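PDB 5H5Z: MHC class I antigen from Ctenopharyngodon idella, which probably presents peptides to T cells, as class I MHC molecules do, in a complex with beta-2-microglobulin. Local coordinates for residues Asp29-Tyr34 / Val43-Trp48; Pro181-Leu186 / Val194-Thr199; Val206-Gln211 / Phe234-Thr239; Gln215-Asp220 / Leu240-Asp245. All blocks are in the same frame, centred on the assembly; numbering follows the deposited sequence.

Interaction 1: Asp29-Tyr34 / Val43-Trp48; sequences DGQFMY and VPKTEW
The rings of Phe32 and Trp48 lie nearly parallel, with planes at 28°, but are slid so far apart that they barely overlap. The centroid of the Phe32 ring is 5.5 Å from that of the six-membered ring of Trp48. Phe32 CB sits 3.7 Å from Trp48 CZ2. One face of the indole carries Thr46 OG1 over its centre. One face of the Phe32 ring takes Met33 CB toward its rim. At the edge of the Tyr34 ring, near its plane, is Val43 CG2. The tyrosine hydroxyl bonds to Asp36.

With chi1 at 78°, Phe32 CG stands between the backbone N and the carbonyl carbon. CB and the root of the ring meet the indole, while the rest leads away. Thr46 CG2 lies 3.3 Å from Gln31 O. Lys45 CG lies 3.6 Å from Gln31 CD; beyond it the chain bends at chi2 and chi3 and crosses the Gln31 side chain obliquely.

Tyr34 and Val43 form a hydrogen-bonded antiparallel pair. Tyr34 N to Val43 O is 3.0 Å, and Val43 N to Tyr34 O is 2.9 Å. Lys45 N reaches Phe32 O at 2.7 Å, from above the carbonyl plane. Phe32 and Met33 both face Gly25, a classic beta bulge.

Asp54 of the beta-2-microglobulin chain lies beside Tyr34. The arrangement is a beta hairpin at the edge of the class I alpha 1/alpha 2 platform, leading into helix 47-50.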
loop_
_atom_site.group_PDB
_atom_site.type_symbol
_atom_site.label_atom_id
_atom_site.label_comp_id
_atom_site.label_asym_id
_atom_site.label_seq_id
_atom_site.Cartn_x
_atom_site.Cartn_y
_atom_site.Cartn_z
ATOM N N ASP A 29 -0.004 -8.546 -2.285
ATOM C CA ASP A 29 0.213 -7.164 -1.837
ATOM C C ASP A 29 0.370 -7.005 -0.326
ATOM O O ASP A 29 0.297 -5.892 0.203
ATOM C CB ASP A 29 -0.868 -6.240 -2.414
ATOM C CG ASP A 29 -0.931 -6.309 -3.928
ATOM O OD1 ASP A 29 0.091 -6.007 -4.578
ATOM O OD2 ASP A 29 -1.990 -6.677 -4.473
ATOM N N GLY A 30 0.618 -8.121 0.356
ATOM C CA GLY A 30 0.933 -8.121 1.777
ATOM C C GLY A 30 2.398 -8.455 1.970
ATOM O O GLY A 30 2.882 -9.474 1.462
ATOM N N GLN A 31 3.110 -7.602 2.703
ATOM C CA GLN A 31 4.556 -7.748 2.859
ATOM C C GLN A 31 4.930 -9.010 3.631
ATOM O O GLN A 31 4.368 -9.274 4.690
ATOM C CB GLN A 31 5.164 -6.535 3.569
ATOM C CG GLN A 31 6.623 -6.767 3.939
ATOM C CD GLN A 31 7.227 -5.694 4.825
ATOM O OE1 GLN A 31 8.411 -5.375 4.695
ATOM N NE2 GLN A 31 6.435 -5.153 5.745
ATOM N N PHE A 32 5.884 -9.774 3.102
ATOM C CA PHE A 32 6.418 -10.931 3.825
ATOM C C PHE A 32 7.937 -10.855 4.037
ATOM O O PHE A 32 8.495 -11.650 4.791
ATOM C CB PHE A 32 6.017 -12.247 3.131
ATOM C CG PHE A 32 6.839 -12.569 1.906
ATOM C CD1 PHE A 32 6.515 -12.017 0.670
ATOM C CD2 PHE A 32 7.933 -13.432 1.988
ATOM C CE1 PHE A 32 7.269 -12.303 -0.459
ATOM C CE2 PHE A 32 8.695 -13.728 0.858
ATOM C CZ PHE A 32 8.364 -13.162 -0.368
ATOM N N MET A 33 8.592 -9.895 3.381
ATOM C CA MET A 33 10.054 -9.770 3.420
ATOM C C MET A 33 10.464 -8.302 3.468
ATOM O O MET A 33 9.806 -7.456 2.857
ATOM C CB MET A 33 10.659 -10.453 2.186
ATOM C CG MET A 33 12.173 -10.352 2.038
ATOM S SD MET A 33 12.713 -8.787 1.325
ATOM C CE MET A 33 12.082 -8.910 -0.331
ATOM N N TYR A 34 11.556 -8.019 4.179
ATOM C CA TYR A 34 12.186 -6.696 4.178
ATOM C C TYR A 34 13.713 -6.815 4.064
ATOM O O TYR A 34 14.304 -7.733 4.626
ATOM C CB TYR A 34 11.831 -5.934 5.454
ATOM C CG TYR A 34 12.474 -4.570 5.534
ATOM C CD1 TYR A 34 11.929 -3.491 4.844
ATOM C CD2 TYR A 34 13.634 -4.360 6.282
ATOM C CE1 TYR A 34 12.505 -2.236 4.907
ATOM C CE2 TYR A 34 14.221 -3.106 6.349
ATOM C CZ TYR A 34 13.648 -2.049 5.659
ATOM O OH TYR A 34 14.207 -0.802 5.711
ATOM N N VAL A 43 14.950 -10.112 6.099
ATOM C CA VAL A 43 14.220 -10.646 7.257
ATOM C C VAL A 43 12.746 -10.965 6.954
ATOM O O VAL A 43 12.122 -10.308 6.102
ATOM C CB VAL A 43 14.308 -9.700 8.486
ATOM C CG1 VAL A 43 15.734 -9.630 9.018
ATOM C CG2 VAL A 43 13.788 -8.310 8.149
ATOM N N PRO A 44 12.184 -11.973 7.658
ATOM C CA PRO A 44 10.780 -12.361 7.513
ATOM C C PRO A 44 9.832 -11.315 8.082
ATOM O O PRO A 44 10.172 -10.639 9.054
ATOM C CB PRO A 44 10.683 -13.647 8.342
ATOM C CG PRO A 44 11.791 -13.548 9.335
ATOM C CD PRO A 44 12.902 -12.866 8.593
ATOM N N LYS A 45 8.650 -11.199 7.486
ATOM C CA LYS A 45 7.651 -10.256 7.977
ATOM C C LYS A 45 6.273 -10.876 8.238
ATOM O O LYS A 45 5.362 -10.173 8.642
ATOM C CB LYS A 45 7.529 -9.051 7.034
ATOM C CG LYS A 45 8.778 -8.175 6.925
ATOM C CD LYS A 45 9.172 -7.492 8.234
ATOM C CE LYS A 45 8.121 -6.489 8.700
ATOM N NZ LYS A 45 8.571 -5.705 9.883
ATOM N N THR A 46 6.117 -12.179 8.005
ATOM C CA THR A 46 4.863 -12.880 8.340
ATOM C C THR A 46 5.142 -14.170 9.101
ATOM O O THR A 46 6.226 -14.744 8.980
ATOM C CB THR A 46 4.026 -13.251 7.097
ATOM O OG1 THR A 46 4.758 -14.175 6.282
ATOM C CG2 THR A 46 3.675 -12.033 6.279
ATOM N N GLU A 47 4.160 -14.629 9.874
ATOM C CA GLU A 47 4.271 -15.915 10.567
ATOM C C GLU A 47 4.412 -17.084 9.592
ATOM O O GLU A 47 5.157 -18.026 9.861
ATOM C CB GLU A 47 3.087 -16.138 11.508
ATOM C CG GLU A 47 3.083 -15.229 12.730
ATOM C CD GLU A 47 3.817 -15.813 13.927
ATOM O OE1 GLU A 47 5.018 -16.139 13.798
ATOM O OE2 GLU A 47 3.191 -15.925 15.007
ATOM N N TRP A 48 3.724 -17.018 8.452
ATOM C CA TRP A 48 3.769 -18.146 7.510
ATOM C C TRP A 48 5.132 -18.356 6.849
ATOM O O TRP A 48 5.498 -19.496 6.569
ATOM C CB TRP A 48 2.618 -18.125 6.494
ATOM C CG TRP A 48 2.522 -16.902 5.629
ATOM C CD1 TRP A 48 1.659 -15.849 5.791
ATOM C CD2 TRP A 48 3.280 -16.621 4.447
ATOM N NE1 TRP A 48 1.848 -14.922 4.792
ATOM C CE2 TRP A 48 2.841 -15.367 3.957
ATOM C CE3 TRP A 48 4.308 -17.293 3.764
ATOM C CZ2 TRP A 48 3.384 -14.780 2.806
ATOM C CZ3 TRP A 48 4.847 -16.709 2.622
ATOM C CH2 TRP A 48 4.382 -15.457 2.156
#

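Interaction 2: Pro181-Leu186 / Val194-Thr199; sequences PQVSLL and VTCHAT
With chi1 at -177° in Cys196 and -179° in Val183, SG and CG1 swing beside their own carbonyl carbons. Cys196 SG and Val183 CG1 thus come within 4.1 Å of each other, on the face that looks into the domain. The segments are antiparallel neighbours in a beta hairpin of the immunoglobulin C1-set domain. Cys196 carries the disulfide to Cys254 of the other sheet.

Leu185 shares this inner face. Its CD2 lies 3.8 Å from Cys196 CB and equally near Val194 CG1. Toward the other end, Pro181 CB meets Ala198 CB at 4.0 Å. Trp210 and Val256 pack against this same layer, so the hairpin forms one wall of the sandwich core.

Gln182, Ser184, Leu186, Thr195, His197 and Thr199 point to the opposite face. There Leu186 CD1 passes slantwise over His197 CB at 3.9 Å. Beta-2-microglobulin covers much of this side: its Pro15 packs on Ser184 and Leu186, and its His13 on His197. Thr199 OG1 bonds to the backbone O of that His13 and also to Asn229.

Three hydrogen-bonded pairs, Gln182-Thr199, Ser184-His197 and Leu186-Thr195, join the backbones with two bonds each. Between them, alpha hydrogens face carbonyl oxygens, as at Val183 CA and His197 O. In the central pair, His197 N donates to Ser184 O at 2.9 Å in a nearly straight bond, with an angle of 173° at the hydrogen.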
loop_
_atom_site.group_PDB
_atom_site.type_symbol
_atom_site.label_atom_id
_atom_site.label_comp_id
_atom_site.label_asym_id
_atom_site.label_seq_id
_atom_site.Cartn_x
_atom_site.Cartn_y
_atom_site.Cartn_z
ATOM N N PRO A 181 -17.105 -7.736 6.730
ATOM C CA PRO A 181 -16.994 -6.391 7.310
ATOM C C PRO A 181 -17.816 -6.223 8.582
ATOM O O PRO A 181 -18.904 -6.799 8.713
ATOM C CB PRO A 181 -17.511 -5.455 6.208
ATOM C CG PRO A 181 -18.166 -6.308 5.193
ATOM C CD PRO A 181 -17.697 -7.726 5.377
ATOM N N GLN A 182 -17.259 -5.469 9.524
ATOM C CA GLN A 182 -18.014 -4.975 10.668
ATOM C C GLN A 182 -18.600 -3.637 10.239
ATOM O O GLN A 182 -17.864 -2.737 9.837
ATOM C CB GLN A 182 -17.114 -4.841 11.899
ATOM C CG GLN A 182 -16.516 -6.170 12.359
ATOM C CD GLN A 182 -15.516 -6.032 13.493
ATOM O OE1 GLN A 182 -14.352 -6.424 13.358
ATOM N NE2 GLN A 182 -15.961 -5.489 14.620
ATOM N N VAL A 183 -19.924 -3.516 10.299
ATOM C CA VAL A 183 -20.625 -2.376 9.708
ATOM C C VAL A 183 -21.345 -1.552 10.768
ATOM O O VAL A 183 -22.038 -2.106 11.628
ATOM C CB VAL A 183 -21.639 -2.831 8.629
ATOM C CG1 VAL A 183 -22.349 -1.638 7.998
ATOM C CG2 VAL A 183 -20.956 -3.672 7.555
ATOM N N SER A 184 -21.168 -0.232 10.706
ATOM C CA SER A 184 -21.905 0.696 11.569
ATOM C C SER A 184 -22.474 1.869 10.769
ATOM O O SER A 184 -21.948 2.221 9.709
ATOM C CB SER A 184 -21.009 1.221 12.696
ATOM O OG SER A 184 -20.611 0.180 13.572
ATOM N N LEU A 185 -23.559 2.456 11.276
ATOM C CA LEU A 185 -24.096 3.703 10.736
ATOM C C LEU A 185 -23.771 4.806 11.722
ATOM O O LEU A 185 -24.128 4.717 12.903
ATOM C CB LEU A 185 -25.612 3.629 10.537
ATOM C CG LEU A 185 -26.210 3.179 9.205
ATOM C CD1 LEU A 185 -27.699 3.476 9.206
ATOM C CD2 LEU A 185 -25.548 3.839 8.004
ATOM N N LEU A 186 -23.107 5.846 11.221
ATOM C CA LEU A 186 -22.574 6.907 12.067
ATOM C C LEU A 186 -23.217 8.232 11.737
ATOM O O LEU A 186 -23.510 8.520 10.575
ATOM C CB LEU A 186 -21.057 7.029 11.875
ATOM C CG LEU A 186 -20.192 5.760 11.885
ATOM C CD1 LEU A 186 -18.722 6.098 11.675
ATOM C CD2 LEU A 186 -20.387 4.945 13.152
ATOM N N VAL A 194 -25.212 11.017 7.207
ATOM C CA VAL A 194 -25.082 9.702 7.827
ATOM C C VAL A 194 -24.010 8.928 7.072
ATOM O O VAL A 194 -24.025 8.885 5.839
ATOM C CB VAL A 194 -26.418 8.932 7.817
ATOM C CG1 VAL A 194 -26.251 7.557 8.449
ATOM C CG2 VAL A 194 -27.504 9.729 8.542
ATOM N N THR A 195 -23.078 8.340 7.820
ATOM C CA THR A 195 -21.960 7.590 7.251
ATOM C C THR A 195 -22.119 6.090 7.507
ATOM O O THR A 195 -22.273 5.652 8.650
ATOM C CB THR A 195 -20.606 8.068 7.820
ATOM O OG1 THR A 195 -20.393 9.435 7.458
ATOM C CG2 THR A 195 -19.446 7.238 7.264
ATOM N N CYS A 196 -22.087 5.314 6.432
ATOM C CA CYS A 196 -22.052 3.855 6.538
ATOM C C CYS A 196 -20.599 3.396 6.472
ATOM O O CYS A 196 -19.954 3.506 5.429
ATOM C CB CYS A 196 -22.862 3.237 5.405
ATOM S SG CYS A 196 -23.011 1.439 5.434
ATOM N N HIS A 197 -20.101 2.888 7.597
ATOM C CA HIS A 197 -18.694 2.556 7.768
ATOM C C HIS A 197 -18.520 1.043 7.846
ATOM O O HIS A 197 -19.144 0.392 8.685
ATOM C CB HIS A 197 -18.163 3.220 9.046
ATOM C CG HIS A 197 -16.722 2.927 9.334
ATOM N ND1 HIS A 197 -15.686 3.554 8.674
ATOM C CD2 HIS A 197 -16.145 2.087 10.226
ATOM C CE1 HIS A 197 -14.533 3.098 9.135
ATOM N NE2 HIS A 197 -14.785 2.210 10.079
ATOM N N ALA A 198 -17.674 0.505 6.967
ATOM C CA ALA A 198 -17.365 -0.928 6.926
ATOM C C ALA A 198 -15.883 -1.121 7.185
ATOM O O ALA A 198 -15.054 -0.487 6.527
ATOM C CB ALA A 198 -17.740 -1.510 5.572
ATOM N N THR A 199 -15.542 -1.995 8.133
ATOM C CA THR A 199 -14.138 -2.199 8.501
ATOM C C THR A 199 -13.802 -3.655 8.833
ATOM O O THR A 199 -14.681 -4.438 9.205
ATOM C CB THR A 199 -13.708 -1.292 9.679
ATOM O OG1 THR A 199 -12.275 -1.251 9.758
ATOM C CG2 THR A 199 -14.280 -1.783 11.018
#

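Interaction 3: Val206-Gln211 / Phe234-Thr239; sequences VTITWQ and FQRMST
This contact crosses the interior of the immunoglobulin C1-set domain and joins its two sheets. Strand 207-211 belongs to one sheet and strand 234-239 to the other. Their axes come no closer than 7.5 Å and run at 21°, so side chains fill the space between them.

Trp210 NE1 donates to Ser238 OG at 2.9 Å. The oxygen lies close to the indole plane, so the bond meets the ring at its edge. Ser238 O is also at that edge, 3.4 Å from Trp210 CZ2. In Ser238, chi1 of -179° sends OG away from the backbone N and across to the indole. A water links Ser238 OG, at 2.7 Å, to Ile208 O, so the hydroxyl has two polar partners.

Ile208 packs beside this group, with CG2 3.6 Å from Ser238 CB. Its CD1 reaches Arg236 O at 3.5 Å. Val206 CG1 touches Arg236 CD at 3.9 Å as the extended arginine slides past it. A second water joins Val206 N to Arg236 NH1, while Arg236 NE bonds to Gly224 O.

Trp210 also packs on Cys196 and Cys254. A tryptophan against the intersheet disulfide is the hallmark of the immunoglobulin fold core.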
loop_
_atom_site.group_PDB
_atom_site.type_symbol
_atom_site.label_atom_id
_atom_site.label_comp_id
_atom_site.label_asym_id
_atom_site.label_seq_id
_atom_site.Cartn_x
_atom_site.Cartn_y
_atom_site.Cartn_z
ATOM N N VAL A 206 -15.330 -4.464 -1.769
ATOM C CA VAL A 206 -16.578 -4.289 -1.013
ATOM C C VAL A 206 -17.537 -3.355 -1.763
ATOM O O VAL A 206 -17.100 -2.430 -2.444
ATOM C CB VAL A 206 -16.309 -3.805 0.439
ATOM C CG1 VAL A 206 -15.863 -2.342 0.481
ATOM C CG2 VAL A 206 -17.530 -4.012 1.323
ATOM N N THR A 207 -18.837 -3.619 -1.658
ATOM C CA THR A 207 -19.835 -2.761 -2.287
ATOM C C THR A 207 -20.742 -2.160 -1.222
ATOM O O THR A 207 -21.418 -2.885 -0.490
ATOM C CB THR A 207 -20.654 -3.517 -3.356
ATOM O OG1 THR A 207 -19.764 -4.049 -4.343
ATOM C CG2 THR A 207 -21.646 -2.586 -4.045
ATOM N N ILE A 208 -20.732 -0.831 -1.130
ATOM C CA ILE A 208 -21.576 -0.119 -0.179
ATOM C C ILE A 208 -22.600 0.666 -0.976
ATOM O O ILE A 208 -22.244 1.427 -1.874
ATOM C CB ILE A 208 -20.766 0.837 0.725
ATOM C CG1 ILE A 208 -19.652 0.079 1.447
ATOM C CG2 ILE A 208 -21.679 1.541 1.725
ATOM C CD1 ILE A 208 -18.716 0.947 2.259
ATOM N N THR A 209 -23.874 0.460 -0.661
ATOM C CA THR A 209 -24.945 1.170 -1.347
ATOM C C THR A 209 -25.955 1.706 -0.351
ATOM O O THR A 209 -26.029 1.253 0.792
ATOM C CB THR A 209 -25.691 0.273 -2.356
ATOM O OG1 THR A 209 -26.218 -0.872 -1.679
ATOM C CG2 THR A 209 -24.772 -0.181 -3.486
ATOM N N TRP A 210 -26.766 2.638 -0.822
ATOM C CA TRP A 210 -27.843 3.198 -0.031
ATOM C C TRP A 210 -29.163 2.868 -0.698
ATOM O O TRP A 210 -29.255 2.813 -1.913
ATOM C CB TRP A 210 -27.690 4.710 0.090
ATOM C CG TRP A 210 -26.518 5.134 0.893
ATOM C CD1 TRP A 210 -25.285 5.453 0.426
ATOM C CD2 TRP A 210 -26.463 5.300 2.309
ATOM N NE1 TRP A 210 -24.464 5.803 1.456
ATOM C CE2 TRP A 210 -25.164 5.720 2.627
ATOM C CE3 TRP A 210 -27.389 5.137 3.340
ATOM C CZ2 TRP A 210 -24.764 5.975 3.926
ATOM C CZ3 TRP A 210 -26.992 5.394 4.626
ATOM C CH2 TRP A 210 -25.691 5.809 4.911
ATOM N N GLN A 211 -30.181 2.627 0.113
ATOM C CA GLN A 211 -31.509 2.380 -0.410
ATOM C C GLN A 211 -32.520 3.312 0.246
ATOM O O GLN A 211 -32.416 3.631 1.424
ATOM C CB GLN A 211 -31.913 0.919 -0.211
ATOM C CG GLN A 211 -31.275 -0.032 -1.210
ATOM C CD GLN A 211 -32.070 -1.307 -1.409
ATOM O OE1 GLN A 211 -32.671 -1.828 -0.475
ATOM N NE2 GLN A 211 -32.075 -1.812 -2.630
ATOM N N PHE A 234 -9.076 -4.226 5.649
ATOM C CA PHE A 234 -9.421 -3.001 4.939
ATOM C C PHE A 234 -10.669 -2.357 5.495
ATOM O O PHE A 234 -11.427 -2.995 6.236
ATOM C CB PHE A 234 -9.621 -3.308 3.461
ATOM C CG PHE A 234 -8.356 -3.686 2.766
ATOM C CD1 PHE A 234 -7.946 -5.018 2.705
ATOM C CD2 PHE A 234 -7.550 -2.704 2.209
ATOM C CE1 PHE A 234 -6.760 -5.367 2.073
ATOM C CE2 PHE A 234 -6.357 -3.044 1.578
ATOM C CZ PHE A 234 -5.963 -4.375 1.510
ATOM N N GLN A 235 -10.874 -1.091 5.137
ATOM C CA GLN A 235 -12.114 -0.399 5.477
ATOM C C GLN A 235 -12.547 0.505 4.331
ATOM O O GLN A 235 -11.745 0.837 3.454
ATOM C CB GLN A 235 -11.967 0.386 6.786
ATOM C CG GLN A 235 -11.005 1.562 6.747
ATOM C CD GLN A 235 -11.194 2.476 7.938
ATOM O OE1 GLN A 235 -11.891 3.485 7.849
ATOM N NE2 GLN A 235 -10.606 2.110 9.071
ATOM N N ARG A 236 -13.823 0.877 4.339
ATOM C CA ARG A 236 -14.395 1.797 3.360
ATOM C C ARG A 236 -15.685 2.363 3.933
ATOM O O ARG A 236 -16.363 1.706 4.731
ATOM C CB ARG A 236 -14.679 1.084 2.033
ATOM C CG ARG A 236 -14.821 2.019 0.846
ATOM C CD ARG A 236 -14.816 1.276 -0.481
ATOM N NE ARG A 236 -14.802 2.221 -1.597
ATOM C CZ ARG A 236 -14.577 1.896 -2.866
ATOM N NH1 ARG A 236 -14.338 0.636 -3.207
ATOM N NH2 ARG A 236 -14.585 2.841 -3.799
ATOM N N MET A 237 -16.025 3.579 3.531
ATOM C CA MET A 237 -17.280 4.174 3.965
ATOM C C MET A 237 -17.996 4.909 2.844
ATOM O O MET A 237 -17.389 5.294 1.843
ATOM C CB MET A 237 -17.059 5.097 5.169
ATOM C CG MET A 237 -16.382 6.419 4.840
ATOM S SD MET A 237 -15.835 7.217 6.351
ATOM C CE MET A 237 -15.929 8.939 5.865
ATOM N N SER A 238 -19.299 5.086 3.022
ATOM C CA SER A 238 -20.094 5.930 2.140
ATOM C C SER A 238 -20.924 6.871 2.988
ATOM O O SER A 238 -21.379 6.504 4.067
ATOM C CB SER A 238 -21.010 5.087 1.255
ATOM O OG SER A 238 -21.755 5.918 0.381
ATOM N N THR A 239 -21.123 8.084 2.489
ATOM C CA THR A 239 -21.834 9.114 3.233
ATOM C C THR A 239 -23.061 9.561 2.449
ATOM O O THR A 239 -22.960 9.883 1.264
ATOM C CB THR A 239 -20.915 10.323 3.515
ATOM O OG1 THR A 239 -19.750 9.883 4.226
ATOM C CG2 THR A 239 -21.629 11.374 4.346
HETATM O O HOH W 1 -13.537 -2.096 -2.174
HETATM O O HOH W 2 -22.245 4.288 -1.739
#

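Interaction 4: Gln215-Asp220 / Leu240-Asp245; sequences QDHDED and LNVGPD
Asp220 O accepts a hydrogen bond from Asn241 N at 2.8 Å. The bond is nearly straight, 174° at the hydrogen, and lies in the carbonyl plane. The same oxygen is 3.4 Å from Leu240 CA, in a CA-H...O contact, so one carbonyl meets two successive residues. Asp220 CB also rests 3.3 Å from Asn241 O.

Side chains close in beside this bond. Leu240 CD1 lies 3.8 Å from His217 CD2, and the two side chains cross at about a right angle. Leu240 CD1 is also 3.8 Å from Glu219 O. Val242 CG1 stands 3.9 Å from Asp220 OD2.

Asp220 has a positive phi (65°) where the chain turns, and its carbonyl faces Leu240 CA and Asn241 N. A chi1 of -176° carries the imidazole of His217 toward Leu240. Phe252 meets that imidazole edge-to-face and also packs on Leu240 and Val242. Farther out, His217 pairs through its backbone with Trp210, and Leu240 with Val194.

The contact joins the turn after strand 215-216 to the end of strand 234-240 and the loop after it, with the exposed acidic residues Glu219 and Asp220 beside it. Its one hydrogen bond is between backbones, so this polar hold depends on chain shape rather than side-chain identity, while His217, Leu240 and Val242 supply packing.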
loop_
_atom_site.group_PDB
_atom_site.type_symbol
_atom_site.label_atom_id
_atom_site.label_comp_id
_atom_site.label_asym_id
_atom_site.label_seq_id
_atom_site.Cartn_x
_atom_site.Cartn_y
_atom_site.Cartn_z
ATOM N N GLN A 215 -35.419 0.710 -2.466
ATOM C CA GLN A 215 -34.913 0.865 -3.825
ATOM C C GLN A 215 -33.567 1.564 -3.790
ATOM O O GLN A 215 -33.299 2.348 -2.894
ATOM C CB GLN A 215 -35.893 1.645 -4.696
ATOM C CG GLN A 215 -37.257 0.993 -4.841
ATOM C CD GLN A 215 -37.188 -0.391 -5.455
ATOM O OE1 GLN A 215 -37.738 -1.344 -4.913
ATOM N NE2 GLN A 215 -36.514 -0.505 -6.591
ATOM N N ASP A 216 -32.705 1.255 -4.750
ATOM C CA ASP A 216 -31.365 1.812 -4.738
ATOM C C ASP A 216 -31.444 3.319 -4.870
ATOM O O ASP A 216 -32.179 3.837 -5.700
ATOM C CB ASP A 216 -30.530 1.234 -5.878
ATOM C CG ASP A 216 -30.006 -0.160 -5.571
ATOM O OD1 ASP A 216 -30.070 -0.581 -4.399
ATOM O OD2 ASP A 216 -29.530 -0.828 -6.508
ATOM N N HIS A 217 -30.677 4.016 -4.042
ATOM C CA HIS A 217 -30.661 5.468 -4.056
ATOM C C HIS A 217 -29.251 5.945 -4.360
ATOM O O HIS A 217 -28.333 5.704 -3.587
ATOM C CB HIS A 217 -31.100 5.972 -2.687
ATOM C CG HIS A 217 -31.219 7.457 -2.589
ATOM N ND1 HIS A 217 -32.328 8.142 -3.031
ATOM C CD2 HIS A 217 -30.378 8.386 -2.082
ATOM C CE1 HIS A 217 -32.160 9.431 -2.810
ATOM N NE2 HIS A 217 -30.986 9.606 -2.232
ATOM N N ASP A 218 -29.089 6.657 -5.466
ATOM C CA ASP A 218 -27.761 7.104 -5.893
ATOM C C ASP A 218 -27.538 8.619 -5.812
ATOM O O ASP A 218 -26.471 9.108 -6.172
ATOM C CB ASP A 218 -27.409 6.552 -7.292
ATOM C CG ASP A 218 -28.447 6.898 -8.359
ATOM O OD1 ASP A 218 -29.129 7.942 -8.250
ATOM O OD2 ASP A 218 -28.570 6.114 -9.327
ATOM N N GLU A 219 -28.537 9.352 -5.324
ATOM C CA GLU A 219 -28.428 10.805 -5.169
ATOM C C GLU A 219 -27.948 11.179 -3.766
ATOM O O GLU A 219 -28.357 10.558 -2.780
ATOM C CB GLU A 219 -29.769 11.482 -5.476
ATOM C CG GLU A 219 -30.329 11.152 -6.857
ATOM C CD GLU A 219 -31.706 11.743 -7.103
ATOM O OE1 GLU A 219 -32.447 12.000 -6.125
ATOM O OE2 GLU A 219 -32.052 11.947 -8.286
ATOM N N ASP A 220 -27.082 12.191 -3.691
ATOM C CA ASP A 220 -26.514 12.696 -2.426
ATOM C C ASP A 220 -25.626 11.676 -1.707
ATOM O O ASP A 220 -25.514 11.683 -0.474
ATOM C CB ASP A 220 -27.616 13.214 -1.490
ATOM C CG ASP A 220 -28.406 14.357 -2.094
ATOM O OD1 ASP A 220 -27.786 15.364 -2.492
ATOM O OD2 ASP A 220 -29.649 14.252 -2.161
ATOM N N LEU A 240 -24.214 9.562 3.119
ATOM C CA LEU A 240 -25.463 10.041 2.536
ATOM C C LEU A 240 -25.799 11.405 3.110
ATOM O O LEU A 240 -25.910 11.559 4.328
ATOM C CB LEU A 240 -26.613 9.069 2.827
ATOM C CG LEU A 240 -27.992 9.449 2.272
ATOM C CD1 LEU A 240 -28.045 9.271 0.762
ATOM C CD2 LEU A 240 -29.097 8.643 2.943
ATOM N N ASN A 241 -25.959 12.389 2.231
ATOM C CA ASN A 241 -26.338 13.724 2.664
ATOM C C ASN A 241 -27.717 14.144 2.173
ATOM O O ASN A 241 -27.850 14.968 1.270
ATOM C CB ASN A 241 -25.281 14.769 2.288
ATOM C CG ASN A 241 -25.467 16.077 3.039
ATOM O OD1 ASN A 241 -26.148 16.124 4.068
ATOM N ND2 ASN A 241 -24.865 17.144 2.533
ATOM N N VAL A 242 -28.743 13.542 2.765
ATOM C CA VAL A 242 -30.101 14.041 2.623
ATOM C C VAL A 242 -30.420 14.707 3.954
ATOM O O VAL A 242 -29.671 14.550 4.920
ATOM C CB VAL A 242 -31.115 12.928 2.262
ATOM C CG1 VAL A 242 -30.704 12.236 0.968
ATOM C CG2 VAL A 242 -31.261 11.911 3.391
ATOM N N GLY A 243 -31.503 15.465 4.014
ATOM C CA GLY A 243 -31.816 16.188 5.239
ATOM C C GLY A 243 -32.391 15.289 6.320
ATOM O O GLY A 243 -32.778 14.156 6.036
ATOM N N PRO A 244 -32.447 15.788 7.572
ATOM C CA PRO A 244 -33.142 15.058 8.632
ATOM C C PRO A 244 -34.618 14.831 8.296
ATOM O O PRO A 244 -35.208 13.857 8.756
ATOM C CB PRO A 244 -33.009 15.984 9.852
ATOM C CG PRO A 244 -32.642 17.323 9.296
ATOM C CD PRO A 244 -31.821 17.020 8.082
ATOM N N ASP A 245 -35.199 15.729 7.496
ATOM C CA ASP A 245 -36.590 15.601 7.057
ATOM C C ASP A 245 -36.773 14.449 6.068
ATOM O O ASP A 245 -37.726 13.672 6.180
ATOM C CB ASP A 245 -37.090 16.915 6.452
ATOM C CG ASP A 245 -36.960 18.078 7.412
ATOM O OD1 ASP A 245 -37.838 18.232 8.286
ATOM O OD2 ASP A 245 -35.971 18.837 7.296
#

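Overall arrangement
Interaction 1 lies in the peptide-binding platform, with its centre about 29 Å or more from the centres of the others. Interactions 2, 3 and 4 share the immunoglobulin domain. Interaction 2 is a buried hairpin built on regular backbone bonds. Interaction 3 is partly buried and relies on side chains and waters to join the two sheets. The two meet where Cys196 N approaches Ser238 O at 2.7 Å, within one sheet. Interaction 4 is a surface contact of a turn and a strand end, continuing from strands 207-212 and 234-240 of interaction 3. Beta-2-microglobulin reaches interactions 1, 2 and 3, but touches neither segment of interaction 4.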